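PDB 6IXO: myosin-2 from Saccharomyces cerevisiae, which moves organelles and other cargo along actin cables, its globular tail domain, the part described here, binding receptor proteins on the cargo. Local coordinates for residues 48-60 and 387-400. Residues are numbered along the deposited sequence; the frame is centred on the assembly and turned at random.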
ATOM      1  N   LYS A  48      -6.370   5.971 -18.763  1.00 54.49           N
ATOM      2  CA  LYS A  48      -5.080   5.562 -18.232  1.00 55.36           C
ATOM      3  C   LYS A  48      -4.047   6.653 -18.476  1.00 48.12           C
ATOM      4  O   LYS A  48      -3.151   6.831 -17.667  1.00 45.72           O
ATOM      5  CB  LYS A  48      -4.637   4.227 -18.835  1.00 64.82           C
ATOM      6  CG  LYS A  48      -5.449   3.064 -18.280  1.00 75.40           C
ATOM      7  CD  LYS A  48      -5.152   1.726 -18.935  1.00 82.15           C
ATOM      8  CE  LYS A  48      -6.033   0.638 -18.317  1.00 85.70           C
ATOM      9  NZ  LYS A  48      -5.790  -0.711 -18.897  1.00 87.43           N
ATOM     10  N   ARG A  49      -4.187   7.404 -19.571  1.00 46.74           N
ATOM     11  CA  ARG A  49      -3.169   8.410 -19.855  1.00 47.98           C
ATOM     12  C   ARG A  49      -3.136   9.550 -18.811  1.00 47.60           C
ATOM     13  O   ARG A  49      -2.094  10.156 -18.615  1.00 49.26           O
ATOM     14  CB  ARG A  49      -3.342   8.979 -21.276  1.00 47.67           C
ATOM     15  CG  ARG A  49      -4.377  10.068 -21.413  1.00 52.77           C
ATOM     16  CD  ARG A  49      -4.549  10.423 -22.895  1.00 70.08           C
ATOM     17  NE  ARG A  49      -5.267  11.676 -23.097  1.00 85.52           N
ATOM     18  CZ  ARG A  49      -5.279  12.350 -24.246  1.00 98.26           C
ATOM     19  NH1 ARG A  49      -4.598  11.899 -25.299  1.00102.25           N
ATOM     20  NH2 ARG A  49      -5.961  13.483 -24.341  1.00102.70           N
ATOM     21  N   ASP A  50      -4.257   9.824 -18.140  1.00 46.70           N
ATOM     22  CA  ASP A  50      -4.313  10.851 -17.087  1.00 51.37           C
ATOM     23  C   ASP A  50      -3.582  10.410 -15.815  1.00 48.62           C
ATOM     24  O   ASP A  50      -3.160  11.233 -15.003  1.00 50.40           O
ATOM     25  CB  ASP A  50      -5.768  11.186 -16.729  1.00 62.74           C
ATOM     26  CG  ASP A  50      -6.545  11.793 -17.893  1.00 72.85           C
ATOM     27  OD1 ASP A  50      -5.922  12.455 -18.756  1.00 75.81           O
ATOM     28  OD2 ASP A  50      -7.787  11.605 -17.931  1.00 77.32           O
ATOM     29  N   VAL A  51      -3.446   9.102 -15.650  1.00 37.49           N
ATOM     30  CA  VAL A  51      -2.827   8.537 -14.477  1.00 35.79           C
ATOM     31  C   VAL A  51      -1.330   8.335 -14.703  1.00 35.35           C
ATOM     32  O   VAL A  51      -0.515   8.684 -13.865  1.00 36.07           O
ATOM     33  CB  VAL A  51      -3.473   7.191 -14.087  1.00 39.27           C
ATOM     34  CG1 VAL A  51      -2.750   6.590 -12.889  1.00 37.15           C
ATOM     35  CG2 VAL A  51      -4.965   7.399 -13.775  1.00 35.64           C
ATOM     36  N   VAL A  52      -0.960   7.776 -15.850  1.00 35.97           N
ATOM     37  CA  VAL A  52       0.449   7.464 -16.020  1.00 37.03           C
ATOM     38  C   VAL A  52       1.128   8.438 -16.995  1.00 38.65           C
ATOM     39  O   VAL A  52       2.015   8.034 -17.733  1.00 33.43           O
ATOM     40  CB  VAL A  52       0.630   5.980 -16.471  1.00 33.52           C
ATOM     41  CG1 VAL A  52       0.173   5.012 -15.286  1.00 33.08           C
ATOM     42  CG2 VAL A  52      -0.127   5.681 -17.762  1.00 38.14           C
ATOM     43  N   TYR A  53       0.740   9.718 -16.977  1.00 33.07           N
ATOM     44  CA  TYR A  53       1.319  10.655 -17.958  1.00 34.82           C
ATOM     45  C   TYR A  53       2.852  10.819 -17.750  1.00 29.19           C
ATOM     46  O   TYR A  53       3.592  10.937 -18.750  1.00 33.24           O
ATOM     47  CB  TYR A  53       0.585  12.026 -17.942  1.00 42.43           C
ATOM     48  CG  TYR A  53       0.837  12.859 -16.709  1.00 45.46           C
ATOM     49  CD1 TYR A  53       1.944  13.710 -16.637  1.00 42.30           C
ATOM     50  CD2 TYR A  53      -0.025  12.794 -15.591  1.00 44.35           C
ATOM     51  CE1 TYR A  53       2.200  14.461 -15.507  1.00 43.11           C
ATOM     52  CE2 TYR A  53       0.223  13.555 -14.455  1.00 40.71           C
ATOM     53  CZ  TYR A  53       1.339  14.382 -14.410  1.00 45.39           C
ATOM     54  OH  TYR A  53       1.620  15.141 -13.273  1.00 50.37           O
ATOM     55  N   PRO A  54       3.366  10.770 -16.503  1.00 30.37           N
ATOM     56  CA  PRO A  54       4.827  10.870 -16.393  1.00 30.12           C
ATOM     57  C   PRO A  54       5.533   9.673 -16.986  1.00 33.65           C
ATOM     58  O   PRO A  54       6.494   9.869 -17.739  1.00 36.54           O
ATOM     59  CB  PRO A  54       5.073  10.931 -14.868  1.00 30.20           C
ATOM     60  CG  PRO A  54       3.803  11.462 -14.330  1.00 32.74           C
ATOM     61  CD  PRO A  54       2.756  10.767 -15.132  1.00 33.07           C
ATOM     62  N   ALA A  55       5.064   8.468 -16.682  1.00 31.33           N
ATOM     63  CA  ALA A  55       5.694   7.295 -17.283  1.00 30.22           C
ATOM     64  C   ALA A  55       5.664   7.344 -18.823  1.00 31.34           C
ATOM     65  O   ALA A  55       6.667   7.022 -19.446  1.00 31.35           O
ATOM     66  CB  ALA A  55       5.027   6.022 -16.820  1.00 32.52           C
ATOM     67  N   ARG A  56       4.536   7.744 -19.420  1.00 30.04           N
ATOM     68  CA  ARG A  56       4.437   7.702 -20.884  1.00 34.86           C
ATOM     69  C   ARG A  56       5.406   8.703 -21.465  1.00 37.29           C
ATOM     70  O   ARG A  56       6.063   8.440 -22.471  1.00 34.19           O
ATOM     71  CB  ARG A  56       3.000   8.002 -21.376  1.00 39.69           C
ATOM     72  CG  ARG A  56       1.930   7.053 -20.855  1.00 41.94           C
ATOM     73  CD  ARG A  56       1.771   5.834 -21.721  1.00 51.99           C
ATOM     74  NE  ARG A  56       0.818   4.847 -21.196  1.00 53.63           N
ATOM     75  CZ  ARG A  56      -0.491   4.834 -21.454  1.00 53.45           C
ATOM     76  NH1 ARG A  56      -1.267   3.883 -20.925  1.00 48.82           N
ATOM     77  NH2 ARG A  56      -1.030   5.762 -22.231  1.00 55.10           N
ATOM     78  N   ILE A  57       5.508   9.871 -20.842  1.00 33.91           N
ATOM     79  CA  ILE A  57       6.480  10.855 -21.336  1.00 38.12           C
ATOM     80  C   ILE A  57       7.930  10.331 -21.257  1.00 35.87           C
ATOM     81  O   ILE A  57       8.702  10.451 -22.212  1.00 34.46           O
ATOM     82  CB  ILE A  57       6.340  12.166 -20.564  1.00 37.11           C
ATOM     83  CG1 ILE A  57       5.021  12.811 -20.970  1.00 38.43           C
ATOM     84  CG2 ILE A  57       7.511  13.089 -20.874  1.00 38.60           C
ATOM     85  CD1 ILE A  57       4.607  14.027 -20.121  1.00 40.33           C
ATOM     86  N   LEU A  58       8.290   9.746 -20.117  1.00 34.71           N
ATOM     87  CA  LEU A  58       9.610   9.153 -19.925  1.00 34.38           C
ATOM     88  C   LEU A  58       9.900   8.082 -20.962  1.00 35.71           C
ATOM     89  O   LEU A  58      11.006   7.998 -21.484  1.00 37.01           O
ATOM     90  CB  LEU A  58       9.715   8.535 -18.519  1.00 30.19           C
ATOM     91  CG  LEU A  58       9.676   9.522 -17.351  1.00 34.14           C
ATOM     92  CD1 LEU A  58       9.658   8.764 -15.991  1.00 28.48           C
ATOM     93  CD2 LEU A  58      10.852  10.464 -17.406  1.00 35.13           C
ATOM     94  N   ILE A  59       8.899   7.256 -21.230  1.00 33.15           N
ATOM     95  CA  ILE A  59       9.020   6.185 -22.219  1.00 33.78           C
ATOM     96  C   ILE A  59       9.323   6.744 -23.611  1.00 38.48           C
ATOM     97  O   ILE A  59      10.161   6.201 -24.359  1.00 38.56           O
ATOM     98  CB  ILE A  59       7.718   5.314 -22.236  1.00 28.82           C
ATOM     99  CG1 ILE A  59       7.676   4.439 -20.964  1.00 32.58           C
ATOM    100  CG2 ILE A  59       7.644   4.435 -23.491  1.00 33.05           C
ATOM    101  CD1 ILE A  59       6.260   3.870 -20.642  1.00 37.54           C
ATOM    102  N   ILE A  60       8.676   7.842 -23.973  1.00 40.25           N
ATOM    103  CA  ILE A  60       8.929   8.412 -25.302  1.00 40.41           C
ATOM    104  C   ILE A  60      10.368   8.916 -25.393  1.00 41.41           C
ATOM    105  O   ILE A  60      11.096   8.611 -26.348  1.00 45.66           O
ATOM    106  CB  ILE A  60       7.955   9.539 -25.611  1.00 40.24           C
ATOM    107  CG1 ILE A  60       6.565   8.935 -25.808  1.00 45.33           C
ATOM    108  CG2 ILE A  60       8.404  10.313 -26.857  1.00 45.01           C
ATOM    109  CD1 ILE A  60       5.430   9.898 -25.608  1.00 50.26           C
ATOM    110  N   ARG A 387       2.113  -5.218 -17.660  1.00 60.59           N
ATOM    111  CA  ARG A 387       1.223  -4.555 -18.602  1.00 67.97           C
ATOM    112  C   ARG A 387       1.697  -4.783 -20.061  1.00 56.62           C
ATOM    113  O   ARG A 387       2.770  -4.315 -20.462  1.00 53.26           O
ATOM    114  CB  ARG A 387       1.136  -3.056 -18.242  1.00 67.18           C
ATOM    115  CG  ARG A 387       0.779  -2.806 -16.735  1.00 43.64           C
ATOM    116  CD  ARG A 387       0.673  -1.292 -16.353  1.00 55.57           C
ATOM    117  NE  ARG A 387      -0.072  -1.142 -15.089  1.00 54.85           N
ATOM    118  CZ  ARG A 387      -0.180  -0.030 -14.351  1.00 53.43           C
ATOM    119  NH1 ARG A 387       0.432   1.101 -14.703  1.00 33.84           N
ATOM    120  NH2 ARG A 387      -0.901  -0.060 -13.221  1.00 54.82           N
ATOM    121  N   LYS A 388       0.931  -5.544 -20.830  1.00 62.09           N
ATOM    122  CA  LYS A 388       1.276  -5.734 -22.252  1.00 69.65           C
ATOM    123  C   LYS A 388       1.257  -4.380 -22.946  1.00 66.14           C
ATOM    124  O   LYS A 388       0.301  -3.625 -22.804  1.00 66.10           O
ATOM    125  CB  LYS A 388       0.321  -6.709 -22.943  1.00 81.78           C
ATOM    126  CG  LYS A 388       0.207  -8.062 -22.240  1.00 90.75           C
ATOM    127  CD  LYS A 388       1.565  -8.764 -22.079  1.00 94.35           C
ATOM    128  CE  LYS A 388       2.014  -9.461 -23.372  1.00 95.43           C
ATOM    129  NZ  LYS A 388       3.101 -10.456 -23.112  1.00 93.17           N
ATOM    130  N   PHE A 389       2.323  -4.045 -23.664  1.00 68.53           N
ATOM    131  CA  PHE A 389       2.441  -2.689 -24.173  1.00 70.02           C
ATOM    132  C   PHE A 389       1.930  -2.517 -25.581  1.00 83.88           C
ATOM    133  O   PHE A 389       2.447  -3.107 -26.528  1.00 86.89           O
ATOM    134  CB  PHE A 389       3.888  -2.209 -24.078  1.00 65.49           C
ATOM    135  CG  PHE A 389       4.081  -1.187 -23.020  1.00 64.08           C
ATOM    136  CD1 PHE A 389       4.091   0.158 -23.340  1.00 64.80           C
ATOM    137  CD2 PHE A 389       4.156  -1.564 -21.681  1.00 67.83           C
ATOM    138  CE1 PHE A 389       4.217   1.118 -22.344  1.00 66.66           C
ATOM    139  CE2 PHE A 389       4.279  -0.615 -20.679  1.00 66.94           C
ATOM    140  CZ  PHE A 389       4.314   0.729 -21.011  1.00 71.62           C
ATOM    141  N   ASP A 390       0.886  -1.711 -25.707  1.00 91.53           N
ATOM    142  CA  ASP A 390       0.433  -1.274 -27.012  1.00100.65           C
ATOM    143  C   ASP A 390       0.929   0.151 -27.153  1.00102.72           C
ATOM    144  O   ASP A 390       0.794   0.953 -26.229  1.00 98.85           O
ATOM    145  CB  ASP A 390      -1.091  -1.370 -27.153  1.00105.15           C
ATOM    146  N   GLN A 391       1.538   0.449 -28.296  1.00107.75           N
ATOM    147  CA  GLN A 391       2.161   1.745 -28.506  1.00107.05           C
ATOM    148  C   GLN A 391       1.101   2.834 -28.508  1.00101.88           C
ATOM    149  O   GLN A 391       0.225   2.841 -29.368  1.00104.01           O
ATOM    150  CB  GLN A 391       2.950   1.740 -29.814  1.00114.53           C
ATOM    151  CG  GLN A 391       4.126   0.769 -29.821  1.00120.78           C
ATOM    152  CD  GLN A 391       5.447   1.445 -29.487  1.00125.84           C
ATOM    153  OE1 GLN A 391       6.002   2.187 -30.301  1.00136.04           O
ATOM    154  NE2 GLN A 391       5.957   1.193 -28.286  1.00122.43           N
ATOM    155  N   VAL A 392       1.169   3.738 -27.535  1.00 96.60           N
ATOM    156  CA  VAL A 392       0.174   4.808 -27.426  1.00 97.29           C
ATOM    157  C   VAL A 392       0.708   6.149 -27.951  1.00 95.97           C
ATOM    158  O   VAL A 392       1.866   6.504 -27.704  1.00 93.10           O
ATOM    159  CB  VAL A 392      -0.307   4.996 -25.963  1.00 92.57           C
ATOM    160  CG1 VAL A 392      -1.408   6.043 -25.882  1.00 91.81           C
ATOM    161  CG2 VAL A 392      -0.807   3.683 -25.390  1.00 94.67           C
ATOM    162  N   GLU A 393      -0.149   6.869 -28.679  1.00 96.70           N
ATOM    163  CA  GLU A 393       0.140   8.223 -29.150  1.00 99.39           C
ATOM    164  C   GLU A 393       0.914   9.077 -28.133  1.00100.59           C
ATOM    165  O   GLU A 393       0.671   9.015 -26.920  1.00102.02           O
ATOM    166  CB  GLU A 393      -1.161   8.945 -29.517  1.00101.92           C
ATOM    167  CG  GLU A 393      -0.937  10.300 -30.201  1.00104.61           C
ATOM    168  CD  GLU A 393      -2.129  11.242 -30.086  1.00108.17           C
ATOM    169  OE1 GLU A 393      -2.215  11.960 -29.064  1.00108.45           O
ATOM    170  OE2 GLU A 393      -2.967  11.269 -31.019  1.00109.57           O
ATOM    171  N   ALA A 394       1.856   9.860 -28.655  1.00 99.13           N
ATOM    172  CA  ALA A 394       2.665  10.782 -27.868  1.00 93.90           C
ATOM    173  C   ALA A 394       1.801  11.882 -27.260  1.00 94.96           C
ATOM    174  O   ALA A 394       1.247  12.706 -27.993  1.00103.78           O
ATOM    175  CB  ALA A 394       3.766  11.387 -28.741  1.00 88.92           C
ATOM    176  N   TYR A 395       1.696  11.897 -25.929  1.00 85.71           N
ATOM    177  CA  TYR A 395       0.858  12.874 -25.230  1.00 78.99           C
ATOM    178  C   TYR A 395       1.522  13.489 -24.010  1.00 79.43           C
ATOM    179  O   TYR A 395       2.153  12.790 -23.231  1.00 78.96           O
ATOM    180  CB  TYR A 395      -0.451  12.228 -24.794  1.00 73.77           C
ATOM    181  CG  TYR A 395      -1.230  13.008 -23.748  1.00 70.93           C
ATOM    182  CD1 TYR A 395      -1.820  14.237 -24.049  1.00 72.14           C
ATOM    183  CD2 TYR A 395      -1.419  12.497 -22.476  1.00 68.78           C
ATOM    184  CE1 TYR A 395      -2.562  14.946 -23.089  1.00 69.96           C
ATOM    185  CE2 TYR A 395      -2.155  13.191 -21.520  1.00 68.77           C
ATOM    186  CZ  TYR A 395      -2.721  14.416 -21.829  1.00 70.09           C
ATOM    187  OH  TYR A 395      -3.444  15.098 -20.862  1.00 73.90           O
ATOM    188  N   ILE A 396       1.354  14.798 -23.841  1.00 77.54           N
ATOM    189  CA  ILE A 396       1.861  15.503 -22.666  1.00 70.09           C
ATOM    190  C   ILE A 396       0.859  16.578 -22.249  1.00 67.39           C
ATOM    191  O   ILE A 396       0.511  17.424 -23.055  1.00 70.55           O
ATOM    192  CB  ILE A 396       3.274  16.117 -22.934  1.00 51.36           C
ATOM    193  CG1 ILE A 396       3.554  17.280 -21.996  1.00 58.05           C
ATOM    194  CG2 ILE A 396       3.431  16.637 -24.369  1.00 47.41           C
ATOM    195  CD1 ILE A 396       4.931  17.865 -22.246  1.00 62.39           C
ATOM    196  N   PRO A 397       0.371  16.532 -20.993  1.00 64.52           N
ATOM    197  CA  PRO A 397      -0.717  17.405 -20.513  1.00 67.01           C
ATOM    198  C   PRO A 397      -0.495  18.911 -20.673  1.00 73.68           C
ATOM    199  O   PRO A 397       0.592  19.337 -21.034  1.00 72.08           O
ATOM    200  CB  PRO A 397      -0.816  17.055 -19.026  1.00 57.78           C
ATOM    201  CG  PRO A 397      -0.330  15.651 -18.946  1.00 55.42           C
ATOM    202  CD  PRO A 397       0.771  15.551 -19.963  1.00 57.70           C
ATOM    203  N   ALA A 398      -1.528  19.687 -20.348  1.00 77.20           N
ATOM    204  CA  ALA A 398      -1.632  21.099 -20.727  1.00 78.63           C
ATOM    205  C   ALA A 398      -1.139  22.044 -19.655  1.00 71.41           C
ATOM    206  O   ALA A 398      -0.575  23.094 -19.947  1.00 76.57           O
ATOM    207  CB  ALA A 398      -3.072  21.441 -21.069  1.00 87.31           C
ATOM    208  N   TRP A 399      -1.358  21.687 -18.404  1.00 63.91           N
ATOM    209  CA  TRP A 399      -0.853  22.521 -17.344  1.00 56.48           C
ATOM    210  C   TRP A 399       0.680  22.418 -17.270  1.00 48.99           C
ATOM    211  O   TRP A 399       1.319  23.239 -16.601  1.00 53.20           O
ATOM    212  CB  TRP A 399      -1.522  22.157 -16.018  1.00 61.28           C
ATOM    213  CG  TRP A 399      -1.277  20.750 -15.633  1.00 62.93           C
ATOM    214  CD1 TRP A 399      -2.026  19.657 -15.972  1.00 67.97           C
ATOM    215  CD2 TRP A 399      -0.185  20.269 -14.861  1.00 54.27           C
ATOM    216  NE1 TRP A 399      -1.468  18.516 -15.442  1.00 62.19           N
ATOM    217  CE2 TRP A 399      -0.334  18.865 -14.756  1.00 54.40           C
ATOM    218  CE3 TRP A 399       0.908  20.884 -14.246  1.00 48.14           C
ATOM    219  CZ2 TRP A 399       0.572  18.070 -14.065  1.00 45.26           C
ATOM    220  CZ3 TRP A 399       1.809  20.086 -13.552  1.00 45.69           C
ATOM    221  CH2 TRP A 399       1.634  18.696 -13.474  1.00 47.65           C
ATOM    222  N   LEU A 400       1.293  21.446 -17.974  1.00 41.60           N
ATOM    223  CA  LEU A 400       2.737  21.307 -17.840  1.00 39.26           C
ATOM    224  C   LEU A 400       3.470  22.423 -18.560  1.00 43.45           C
ATOM    225  O   LEU A 400       3.026  22.911 -19.595  1.00 42.77           O
ATOM    226  CB  LEU A 400       3.231  19.946 -18.352  1.00 39.71           C
ATOM    227  CG  LEU A 400       2.939  18.749 -17.444  1.00 49.93           C
ATOM    228  CD1 LEU A 400       3.298  17.429 -18.131  1.00 54.60           C
ATOM    229  CD2 LEU A 400       3.690  18.877 -16.098  1.00 40.68           C
TER
HETATM  230  O   HOH W   1       1.911  11.407 -21.130  1.00 43.42           O
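Arg49 lays its guanidinium flat on the ring of Tyr395, the two planes 3° apart and Arg49 CZ 3.9 Å from the centroid of the Tyr395 ring, almost on the ring normal. This is a cation-pi stack. Arg49 reaches it with CG lodged between its backbone N and carbonyl carbon (chi1 82°) and the chain extended from there, which also brings CD over the same face as a CH-pi donor. Pro397 N lies over the rim of the opposite face of the Tyr395 ring. Glu393 OE1, in a poorly ordered side chain, lies 4.5 Å from Arg49 NH1, probably a weak attraction at most. An alanine in place of Tyr395 would probably leave the Arg49 guanidinium without its platform and free to swing into solvent.

Tyr53 carries the other end. Pro397 CG rests 3.8 Å from Tyr53 CG, and the hydroxyl, hydrogen-bonded to the backbone N of Glu36, meets the edge of the Trp399 indole, with Tyr53 OH 3.2 Å from Trp399 CZ2. Beside the two tyrosines, Ile57 CD1 packs 3.7 Å from Ile396 CB, while a water bridges Tyr53 O to Tyr395 O, the second half doubtfully short. Farther along, Val392 lies over one face of the Arg56 guanidinium, whose NE pairs with Glu110, and Ile59 CD1 touches Phe389 CZ at 3.7 Å.

The irregular segment 387-400, leading into helix 403-415, thus runs along one side of 48-51 and the start of helix 53-67. The direct contact rests on apolar packing and the Arg49-Tyr395 stack, with no direct hydrogen bond or salt bridge between the segments.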